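Local atomic coordinates of nucleoporin p58/p45 (Homo sapiens, PDB entry 4JO7), a protein that forms part of the nuclear pore complex as a structural component and probably serves the trafficking of protein and mRNA across the nuclear membrane. Residues Y54-F57 against V58-A62; Q12-E15 against V16-Q20; V71-L74 against K75-L79; A4-F7 against R8-Q12. All coordinates share one frame; numbering follows the deposited sequence.

How the contacts relate
The chain is an antiparallel helical hairpin, and each contact joins neighbours three or four residues apart on one arm. Contacts 2 and 4 follow one another on helix 2-29, sharing Q12, with centres about 12 Å apart. Contacts 1 and 3 lie on helix 43-85, their centres about 26 Å apart. Across the hairpin, contacts 1 and 2 pack together: A61 CB lies 3.6 Å from F14 CE2, and V58 CG2 lies 3.7 Å from L18 CD1. Contacts 3 and 4 come near, about 4 Å between nearest atoms, without touching. Contacts 1 and 3 both face a second copy of the protein, where T56 of one subunit bonds Q77 of the other.

Contact 1. Residues Y54-F57 against V58-A62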
loop_
_atom_site.group_PDB
_atom_site.type_symbol
_atom_site.label_atom_id
_atom_site.label_comp_id
_atom_site.label_asym_id
_atom_site.label_seq_id
_atom_site.Cartn_x
_atom_site.Cartn_y
_atom_site.Cartn_z
ATOM N N TYR F 54 7.942 7.783 15.028
ATOM C CA TYR F 54 8.982 7.040 14.331
ATOM C C TYR F 54 8.540 5.597 14.120
ATOM O O TYR F 54 8.748 5.006 13.059
ATOM C CB TYR F 54 10.276 7.096 15.145
ATOM C CG TYR F 54 11.236 5.957 14.897
ATOM C CD1 TYR F 54 12.173 6.025 13.879
ATOM C CD2 TYR F 54 11.217 4.821 15.696
ATOM C CE1 TYR F 54 13.057 4.992 13.653
ATOM C CE2 TYR F 54 12.096 3.779 15.475
ATOM C CZ TYR F 54 13.016 3.875 14.454
ATOM O OH TYR F 54 13.896 2.848 14.223
ATOM N N GLN F 55 7.922 5.030 15.151
ATOM C CA GLN F 55 7.434 3.660 15.063
ATOM C C GLN F 55 6.358 3.515 13.987
ATOM O O GLN F 55 6.285 2.494 13.306
ATOM C CB GLN F 55 6.941 3.181 16.432
ATOM C CG GLN F 55 8.091 3.008 17.420
ATOM C CD GLN F 55 7.647 2.548 18.796
ATOM O OE1 GLN F 55 6.651 3.030 19.337
ATOM N NE2 GLN F 55 8.382 1.600 19.363
ATOM N N THR F 56 5.537 4.540 13.808
ATOM C CA THR F 56 4.507 4.495 12.776
ATOM C C THR F 56 5.147 4.529 11.386
ATOM O O THR F 56 4.710 3.820 10.479
ATOM C CB THR F 56 3.500 5.642 12.952
ATOM O OG1 THR F 56 2.910 5.553 14.253
ATOM C CG2 THR F 56 2.410 5.582 11.900
ATOM N N PHE F 57 6.198 5.327 11.215
ATOM C CA PHE F 57 6.893 5.385 9.935
ATOM C C PHE F 57 7.530 4.040 9.586
ATOM O O PHE F 57 7.497 3.614 8.434
ATOM C CB PHE F 57 7.965 6.483 9.931
ATOM C CG PHE F 57 7.436 7.840 9.563
ATOM C CD1 PHE F 57 7.125 8.139 8.247
ATOM C CD2 PHE F 57 7.246 8.815 10.532
ATOM C CE1 PHE F 57 6.638 9.390 7.897
ATOM C CE2 PHE F 57 6.758 10.067 10.189
ATOM C CZ PHE F 57 6.455 10.355 8.874
ATOM N N VAL F 58 8.130 3.383 10.575
ATOM C CA VAL F 58 8.765 2.091 10.329
ATOM C C VAL F 58 7.704 1.073 9.900
ATOM O O VAL F 58 7.910 0.306 8.952
ATOM C CB VAL F 58 9.494 1.567 11.569
ATOM C CG1 VAL F 58 10.061 0.170 11.308
ATOM C CG2 VAL F 58 10.606 2.524 11.980
ATOM N N ALA F 59 6.579 1.076 10.607
ATOM C CA ALA F 59 5.448 0.209 10.288
ATOM C C ALA F 59 4.953 0.448 8.866
ATOM O O ALA F 59 4.739 -0.498 8.109
ATOM C CB ALA F 59 4.322 0.427 11.278
ATOM N N LEU F 60 4.772 1.713 8.494
ATOM C CA LEU F 60 4.251 2.040 7.169
ATOM C C LEU F 60 5.186 1.553 6.067
ATOM O O LEU F 60 4.730 1.027 5.054
ATOM C CB LEU F 60 4.024 3.547 7.027
ATOM C CG LEU F 60 2.785 4.083 7.748
ATOM C CD1 LEU F 60 2.855 5.600 7.904
ATOM C CD2 LEU F 60 1.532 3.667 6.995
ATOM N N ALA F 61 6.490 1.712 6.262
ATOM C CA ALA F 61 7.450 1.268 5.264
ATOM C C ALA F 61 7.369 -0.244 5.095
ATOM O O ALA F 61 7.391 -0.750 3.975
ATOM C CB ALA F 61 8.872 1.689 5.640
ATOM N N ALA F 62 7.282 -0.966 6.208
ATOM C CA ALA F 62 7.160 -2.417 6.153
ATOM C C ALA F 62 5.865 -2.841 5.479
ATOM O O ALA F 62 5.846 -3.807 4.711
ATOM C CB ALA F 62 7.270 -3.019 7.546
#
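V58 reaches back along helix 43-85 and sets its CG2 methyl over one face of the Y54 ring. In the conformer of Y54 described here, one of two modelled, CG2 stands 3.9 Å from the ring centroid and 19° off the normal, a CH-pi contact displaced toward the phenol end, with CZ at 3.7 Å. The same methyl rests 3.3 Å from Y54 O, wedged between that carbonyl and the ring. The valine torsion explains this: CG1 is anti to the backbone N (chi1 176°), which turns CG2 to the side of N, toward the preceding turn. Two residues farther on, T56 and L60 run side by side, with CG2 of T56 4.0 Å from CD1 of L60. L60 CG also lies 3.4 Å from T56 O.

Behind these side chains is the regular alpha-helical ladder: V58, A59, L60 and A61 donate to the carbonyls of Y54, Q55, T56 and F57, L60 N to T56 O measuring 2.9 Å.

Farther out, L18 of helix 2-29 packs on Y54, F57 and V58, while R22 makes a cation-pi contact with the Y54 ring in the same conformer. T56 and F57 turn to the second subunit, where V73 and Y78 pack on them. The buried OG1 of T56 lies within hydrogen-bonding reach of K52 O and of Q77 OE1 of that subunit, its proton presumably serving one at a time. The contact is thus held by apolar side chains and backbone bonds, while its buried hydroxyl finds polar partners on both sides of the subunit boundary.

Contact 2. Residues Q12-E15 against V16-Q20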
loop_
_atom_site.group_PDB
_atom_site.type_symbol
_atom_site.label_atom_id
_atom_site.label_comp_id
_atom_site.label_asym_id
_atom_site.label_seq_id
_atom_site.Cartn_x
_atom_site.Cartn_y
_atom_site.Cartn_z
ATOM N N GLN F 12 16.048 0.561 1.645
ATOM C CA GLN F 12 17.284 0.581 2.416
ATOM C C GLN F 12 17.658 2.022 2.759
ATOM O O GLN F 12 18.034 2.321 3.884
ATOM C CB GLN F 12 18.423 -0.098 1.651
ATOM C CG GLN F 12 18.102 -1.497 1.116
ATOM C CD GLN F 12 17.099 -2.271 1.965
ATOM O OE1 GLN F 12 17.237 -2.364 3.187
ATOM N NE2 GLN F 12 16.085 -2.840 1.313
ATOM N N GLN F 13 17.532 2.923 1.793
ATOM C CA GLN F 13 17.848 4.321 2.033
ATOM C C GLN F 13 16.874 4.957 3.025
ATOM O O GLN F 13 17.258 5.810 3.823
ATOM C CB GLN F 13 17.873 5.093 0.714
ATOM C CG GLN F 13 19.073 4.728 -0.158
ATOM C CD GLN F 13 19.018 5.344 -1.541
ATOM O OE1 GLN F 13 18.034 5.976 -1.915
ATOM N NE2 GLN F 13 20.079 5.150 -2.315
ATOM N N PHE F 14 15.622 4.517 2.990
ATOM C CA PHE F 14 14.608 5.019 3.910
ATOM C C PHE F 14 14.960 4.640 5.343
ATOM O O PHE F 14 14.878 5.464 6.250
ATOM C CB PHE F 14 13.236 4.450 3.542
ATOM C CG PHE F 14 12.106 5.024 4.346
ATOM C CD1 PHE F 14 11.578 6.260 4.033
ATOM C CD2 PHE F 14 11.575 4.326 5.416
ATOM C CE1 PHE F 14 10.539 6.793 4.771
ATOM C CE2 PHE F 14 10.535 4.854 6.153
ATOM C CZ PHE F 14 10.017 6.085 5.828
ATOM N N GLU F 15 15.369 3.392 5.538
ATOM C CA GLU F 15 15.767 2.918 6.855
ATOM C C GLU F 15 16.928 3.731 7.418
ATOM O O GLU F 15 16.919 4.105 8.590
ATOM C CB GLU F 15 16.154 1.445 6.796
ATOM C CG GLU F 15 14.976 0.515 6.575
ATOM C CD GLU F 15 15.385 -0.932 6.646
ATOM O OE1 GLU F 15 15.729 -1.395 7.757
ATOM O OE2 GLU F 15 15.377 -1.596 5.592
ATOM N N VAL F 16 17.928 3.997 6.588
ATOM C CA VAL F 16 19.061 4.808 7.015
ATOM C C VAL F 16 18.588 6.192 7.442
ATOM O O VAL F 16 18.965 6.686 8.507
ATOM C CB VAL F 16 20.116 4.941 5.893
ATOM C CG1 VAL F 16 21.156 5.987 6.252
ATOM C CG2 VAL F 16 20.775 3.592 5.632
ATOM N N GLN F 17 17.764 6.808 6.604
ATOM C CA GLN F 17 17.236 8.140 6.868
ATOM C C GLN F 17 16.469 8.176 8.186
ATOM O O GLN F 17 16.628 9.112 8.972
ATOM C CB GLN F 17 16.333 8.584 5.717
ATOM C CG GLN F 17 15.697 9.949 5.909
ATOM C CD GLN F 17 14.861 10.369 4.717
ATOM O OE1 GLN F 17 13.650 10.141 4.679
ATOM N NE2 GLN F 17 15.507 10.977 3.730
ATOM N N LEU F 18 15.642 7.162 8.430
ATOM C CA LEU F 18 14.879 7.094 9.674
ATOM C C LEU F 18 15.809 7.101 10.878
ATOM O O LEU F 18 15.551 7.793 11.863
ATOM C CB LEU F 18 13.999 5.842 9.725
ATOM C CG LEU F 18 12.728 5.817 8.872
ATOM C CD1 LEU F 18 11.930 4.560 9.195
ATOM C CD2 LEU F 18 11.873 7.059 9.085
ATOM N N GLN F 19 16.890 6.329 10.802
ATOM C CA GLN F 19 17.857 6.258 11.896
ATOM C C GLN F 19 18.510 7.618 12.121
ATOM O O GLN F 19 18.579 8.106 13.245
ATOM C CB GLN F 19 18.928 5.206 11.604
ATOM C CG GLN F 19 18.408 3.781 11.564
ATOM C CD GLN F 19 18.160 3.207 12.946
ATOM O OE1 GLN F 19 18.283 3.906 13.952
ATOM N NE2 GLN F 19 17.814 1.923 13.002
ATOM N N GLN F 20 18.978 8.228 11.041
ATOM C CA GLN F 20 19.638 9.525 11.114
ATOM C C GLN F 20 18.691 10.606 11.643
ATOM O O GLN F 20 19.007 11.302 12.605
ATOM C CB GLN F 20 20.173 9.916 9.732
ATOM C CG GLN F 20 21.258 8.981 9.208
ATOM C CD GLN F 20 21.665 9.291 7.778
ATOM O OE1 GLN F 20 20.888 9.849 7.004
ATOM N NE2 GLN F 20 22.892 8.928 7.422
#
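F14 and L18 make the main apolar contact of this turn of helix 2-29. The leucine meets the ring near its CD2-CE2-CZ side, with CD1 3.4 Å from F14 CE2 and CD2 3.9 Å from F14 CZ. F14 is swung forward for this, its CG anti to the backbone N (chi1 -174°). L18 CG lies also 3.4 Å from F14 O, so the leucine fits against carbonyl and ring together.

Among backbone bonds, V16, Q17, L18 and Q19 donate to the carbonyls of Q12, Q13, F14 and E15, the shortest being L18 N to F14 O at 2.9 Å.

The polar side chains behave differently. Q12 OE1 and E15 OE2 approach to 3.1 Å, although both are acceptors and no bond joins them; the amide NE2 of Q12 instead bonds R8 O. Q19 CG lies 3.3 Å from E15 O.

F14 packs on A61 of helix 43-85, and L18 on Y54, F57 and V58; a chain of another protein touches F14, Q17 and L18. The chemistry is two-sided, as expected in a predicted coiled coil: a buried apolar pair facing its partners, and Q12, Q13, E15 and Q19 on the exposed side.

Contact 3. Residues V71-L74 against K75-L79; sequences VKVL and KEQYL
L74 and Y78 meet one turn apart on the side of helix 43-85, the longer arm of a helical hairpin, that faces the second subunit. The leucine CG is anti to its N (chi1 -175°) and chi2 then places CD1 toward the next turn, 3.7 Å from Y78 CE1. Next to it, V73 and Q77 cross obliquely. The glutamine leaves the backbone with CG anti to the carbonyl carbon and is extended beyond it, which lays the chain back along the preceding turn: CG touches V73 O at 3.3 Å, and the amide crosses the valine, NE2 3.7 Å from V73 CG1. The carbonyl oxygen of the same amide, OE1, is hydrogen-bonded to T56 OG1 of the second subunit, so the valine supports the flank of an amide used between subunits. With an alanine here, that T56 hydroxyl would probably lose its partner across the interface and V73 CG1 would be left without the amide beside it.

E76 follows the same pattern on the exposed side, its CG 3.3 Å from K72 O, whereas K72 directs its ammonium group to a salt bridge with E69. The usual backbone bonds run beneath, K75, E76, Q77 and Y78 donating to V71, K72, V73 and L74; Q77 N meets V73 O at 2.9 Å.

L74 and Y78 also pack on F57 of the second subunit, and Y78 OH bonds a polar side chain of another protein. With chi1 at -87° and chi2 at 27°, the tyrosine ring swings its CD1 to within 3.3 Å of L74 O.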
loop_
_atom_site.group_PDB
_atom_site.type_symbol
_atom_site.label_atom_id
_atom_site.label_comp_id
_atom_site.label_asym_id
_atom_site.label_seq_id
_atom_site.Cartn_x
_atom_site.Cartn_y
_atom_site.Cartn_z
ATOM N N VAL F 71 1.982 -7.747 -4.685
ATOM C CA VAL F 71 1.718 -7.448 -6.092
ATOM C C VAL F 71 2.597 -8.337 -6.992
ATOM O O VAL F 71 2.187 -8.740 -8.086
ATOM C CB VAL F 71 1.908 -5.957 -6.396
ATOM C CG1 VAL F 71 1.870 -5.706 -7.891
ATOM C CG2 VAL F 71 0.820 -5.145 -5.688
ATOM N N LYS F 72 3.789 -8.671 -6.512
ATOM C CA LYS F 72 4.636 -9.633 -7.210
ATOM C C LYS F 72 3.974 -11.010 -7.237
ATOM O O LYS F 72 3.989 -11.689 -8.260
ATOM C CB LYS F 72 6.010 -9.745 -6.548
ATOM C CG LYS F 72 6.871 -8.497 -6.627
ATOM C CD LYS F 72 8.244 -8.779 -6.027
ATOM C CE LYS F 72 9.095 -7.514 -5.926
ATOM N NZ LYS F 72 10.384 -7.783 -5.244
ATOM N N VAL F 73 3.419 -11.431 -6.105
ATOM C CA VAL F 73 2.664 -12.682 -6.039
ATOM C C VAL F 73 1.502 -12.656 -7.031
ATOM O O VAL F 73 1.292 -13.616 -7.783
ATOM C CB VAL F 73 2.143 -12.958 -4.609
ATOM C CG1 VAL F 73 1.166 -14.140 -4.605
ATOM C CG2 VAL F 73 3.302 -13.204 -3.657
ATOM N N LEU F 74 0.769 -11.547 -7.055
ATOM C CA LEU F 74 -0.358 -11.397 -7.964
ATOM C C LEU F 74 0.081 -11.630 -9.406
ATOM O O LEU F 74 -0.586 -12.354 -10.153
ATOM C CB LEU F 74 -0.988 -10.011 -7.819
ATOM C CG LEU F 74 -2.253 -9.752 -8.636
ATOM C CD1 LEU F 74 -3.364 -10.709 -8.206
ATOM C CD2 LEU F 74 -2.717 -8.293 -8.513
ATOM N N LYS F 75 1.208 -11.032 -9.786
ATOM C CA LYS F 75 1.739 -11.195 -11.143
ATOM C C LYS F 75 2.069 -12.652 -11.431
ATOM O O LYS F 75 1.759 -13.154 -12.508
ATOM C CB LYS F 75 2.976 -10.320 -11.369
ATOM C CG LYS F 75 3.513 -10.389 -12.798
ATOM C CD LYS F 75 4.708 -9.478 -13.020
ATOM C CE LYS F 75 5.144 -9.510 -14.483
ATOM N NZ LYS F 75 6.264 -8.564 -14.750
ATOM N N GLU F 76 2.687 -13.332 -10.466
ATOM C CA GLU F 76 3.052 -14.738 -10.631
ATOM C C GLU F 76 1.812 -15.596 -10.854
ATOM O O GLU F 76 1.809 -16.519 -11.675
ATOM C CB GLU F 76 3.805 -15.250 -9.402
ATOM C CG GLU F 76 5.151 -14.603 -9.177
ATOM C CD GLU F 76 5.888 -15.196 -7.989
ATOM O OE1 GLU F 76 5.232 -15.823 -7.128
ATOM O OE2 GLU F 76 7.126 -15.038 -7.920
ATOM N N GLN F 77 0.759 -15.285 -10.113
ATOM C CA GLN F 77 -0.494 -16.010 -10.226
ATOM C C GLN F 77 -1.175 -15.737 -11.571
ATOM O O GLN F 77 -1.759 -16.648 -12.164
ATOM C CB GLN F 77 -1.393 -15.642 -9.046
ATOM C CG GLN F 77 -0.833 -16.155 -7.724
ATOM C CD GLN F 77 -1.692 -15.770 -6.540
ATOM O OE1 GLN F 77 -2.442 -14.802 -6.601
ATOM N NE2 GLN F 77 -1.583 -16.525 -5.454
ATOM N N TYR F 78 -1.097 -14.497 -12.053
ATOM C CA TYR F 78 -1.587 -14.165 -13.398
ATOM C C TYR F 78 -0.896 -15.043 -14.434
ATOM O O TYR F 78 -1.536 -15.635 -15.303
ATOM C CB TYR F 78 -1.300 -12.709 -13.763
ATOM C CG TYR F 78 -2.322 -11.680 -13.333
ATOM C CD1 TYR F 78 -3.140 -11.882 -12.229
ATOM C CD2 TYR F 78 -2.463 -10.500 -14.045
ATOM C CE1 TYR F 78 -4.063 -10.938 -11.849
ATOM C CE2 TYR F 78 -3.380 -9.550 -13.674
ATOM C CZ TYR F 78 -4.178 -9.766 -12.574
ATOM O OH TYR F 78 -5.091 -8.799 -12.222
ATOM N N LEU F 79 0.426 -15.097 -14.345
ATOM C CA LEU F 79 1.232 -15.864 -15.294
ATOM C C LEU F 79 0.917 -17.347 -15.205
ATOM O O LEU F 79 0.844 -18.040 -16.224
ATOM C CB LEU F 79 2.717 -15.634 -15.028
ATOM C CG LEU F 79 3.218 -14.211 -15.278
ATOM C CD1 LEU F 79 4.684 -14.087 -14.907
ATOM C CD2 LEU F 79 3.006 -13.824 -16.718
#

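Contact 4. Residues A4-F7 against R8-Q12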
loop_
_atom_site.group_PDB
_atom_site.type_symbol
_atom_site.label_atom_id
_atom_site.label_comp_id
_atom_site.label_asym_id
_atom_site.label_seq_id
_atom_site.Cartn_x
_atom_site.Cartn_y
_atom_site.Cartn_z
ATOM N N ALA F 4 11.937 -3.007 -9.455
ATOM C CA ALA F 4 12.036 -3.816 -8.243
ATOM C C ALA F 4 13.358 -3.567 -7.511
ATOM O O ALA F 4 13.401 -3.530 -6.281
ATOM C CB ALA F 4 11.877 -5.283 -8.567
ATOM N N ASP F 5 14.439 -3.401 -8.266
ATOM C CA ASP F 5 15.728 -3.095 -7.662
ATOM C C ASP F 5 15.718 -1.700 -7.034
ATOM O O ASP F 5 16.248 -1.492 -5.947
ATOM C CB ASP F 5 16.847 -3.213 -8.696
ATOM C CG ASP F 5 17.254 -4.661 -8.949
ATOM O OD1 ASP F 5 16.721 -5.561 -8.265
ATOM O OD2 ASP F 5 18.115 -4.899 -9.819
ATOM N N TYR F 6 15.122 -0.744 -7.732
ATOM C CA TYR F 6 15.054 0.620 -7.236
ATOM C C TYR F 6 14.194 0.672 -5.959
ATOM O O TYR F 6 14.531 1.368 -5.009
ATOM C CB TYR F 6 14.500 1.531 -8.332
ATOM C CG TYR F 6 14.535 3.007 -8.012
ATOM C CD1 TYR F 6 15.720 3.638 -7.666
ATOM C CD2 TYR F 6 13.382 3.773 -8.088
ATOM C CE1 TYR F 6 15.750 4.995 -7.385
ATOM C CE2 TYR F 6 13.402 5.124 -7.812
ATOM C CZ TYR F 6 14.588 5.728 -7.460
ATOM O OH TYR F 6 14.602 7.076 -7.188
ATOM N N PHE F 7 13.107 -0.099 -5.922
ATOM C CA PHE F 7 12.263 -0.157 -4.724
ATOM C C PHE F 7 13.086 -0.633 -3.524
ATOM O O PHE F 7 13.030 -0.049 -2.438
ATOM C CB PHE F 7 11.054 -1.082 -4.971
ATOM C CG PHE F 7 10.016 -1.050 -3.872
ATOM C CD1 PHE F 7 10.190 -1.789 -2.712
ATOM C CD2 PHE F 7 8.860 -0.306 -4.016
ATOM C CE1 PHE F 7 9.242 -1.770 -1.706
ATOM C CE2 PHE F 7 7.897 -0.284 -3.010
ATOM C CZ PHE F 7 8.093 -1.017 -1.852
ATOM N N ARG F 8 13.863 -1.692 -3.731
ATOM C CA ARG F 8 14.689 -2.262 -2.683
ATOM C C ARG F 8 15.698 -1.229 -2.177
ATOM O O ARG F 8 15.889 -1.071 -0.972
ATOM C CB ARG F 8 15.410 -3.506 -3.218
ATOM C CG ARG F 8 16.203 -4.275 -2.179
ATOM C CD ARG F 8 16.882 -5.501 -2.800
ATOM N NE ARG F 8 15.920 -6.426 -3.403
ATOM C CZ ARG F 8 15.756 -6.626 -4.711
ATOM N NH1 ARG F 8 16.488 -5.977 -5.609
ATOM N NH2 ARG F 8 14.848 -7.491 -5.128
ATOM N N ILE F 9 16.324 -0.514 -3.106
ATOM C CA ILE F 9 17.286 0.529 -2.762
ATOM C C ILE F 9 16.633 1.662 -1.973
ATOM O O ILE F 9 17.203 2.161 -0.999
ATOM C CB ILE F 9 17.947 1.116 -4.022
ATOM C CG1 ILE F 9 18.915 0.097 -4.634
ATOM C CG2 ILE F 9 18.695 2.402 -3.691
ATOM C CD1 ILE F 9 19.428 0.492 -6.001
ATOM N N LEU F 10 15.446 2.076 -2.397
ATOM C CA LEU F 10 14.714 3.130 -1.690
ATOM C C LEU F 10 14.367 2.717 -0.263
ATOM O O LEU F 10 14.439 3.530 0.654
ATOM C CB LEU F 10 13.445 3.527 -2.450
ATOM C CG LEU F 10 13.649 4.291 -3.761
ATOM C CD1 LEU F 10 12.318 4.599 -4.415
ATOM C CD2 LEU F 10 14.440 5.581 -3.539
ATOM N N VAL F 11 13.996 1.457 -0.066
ATOM C CA VAL F 11 13.671 0.978 1.274
ATOM C C VAL F 11 14.908 0.990 2.177
ATOM O O VAL F 11 14.830 1.377 3.340
ATOM C CB VAL F 11 13.043 -0.433 1.243
ATOM C CG1 VAL F 11 12.961 -1.023 2.634
ATOM C CG2 VAL F 11 11.659 -0.387 0.603
ATOM N N GLN F 12 16.048 0.561 1.645
ATOM C CA GLN F 12 17.284 0.581 2.416
ATOM C C GLN F 12 17.658 2.022 2.759
ATOM O O GLN F 12 18.034 2.321 3.884
ATOM C CB GLN F 12 18.423 -0.098 1.651
ATOM C CG GLN F 12 18.102 -1.497 1.116
ATOM C CD GLN F 12 17.099 -2.271 1.965
ATOM O OE1 GLN F 12 17.237 -2.364 3.187
ATOM N NE2 GLN F 12 16.085 -2.840 1.313
HETATM O O HOH W 1 18.683 -3.538 -5.245
#
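A4, D5, Y6 and F7 accept hydrogen bonds from the backbone N atoms of R8, I9, L10 and V11, four successive i+4 to i bonds; L10 N to Y6 O is 2.9 Å, and R8 N to A4 O a longer 3.2 Å.

D5 and R8 form a salt bridge, NH1 to OD1 at 2.7 Å. The carboxylate oxygen lies in the guanidinium plane, yet is itself approached from above the carboxylate, the two planes standing 63° apart. A bend at chi3 (-59°) brings the arginine tip back to D5. A water that donates to D5 O also accepts weakly from NH1.

L10 spreads over one face of the Y6 ring: CG is 4.0 Å above its centre, while CD1, in CH-pi contact, lies 3.6 Å from CE2. Were this leucine an alanine, that face would probably lose its cover and CH-pi contact, leaving the ring held mainly by the other protein. V11 CG2 meets F7 CE1 at 3.6 Å.

This turn lies near the start of helix 2-29: F7 stacks on H68 of helix 43-85, while a chain of another protein packs on Y6, F7, L10 and V11 and bonds Y6 OH.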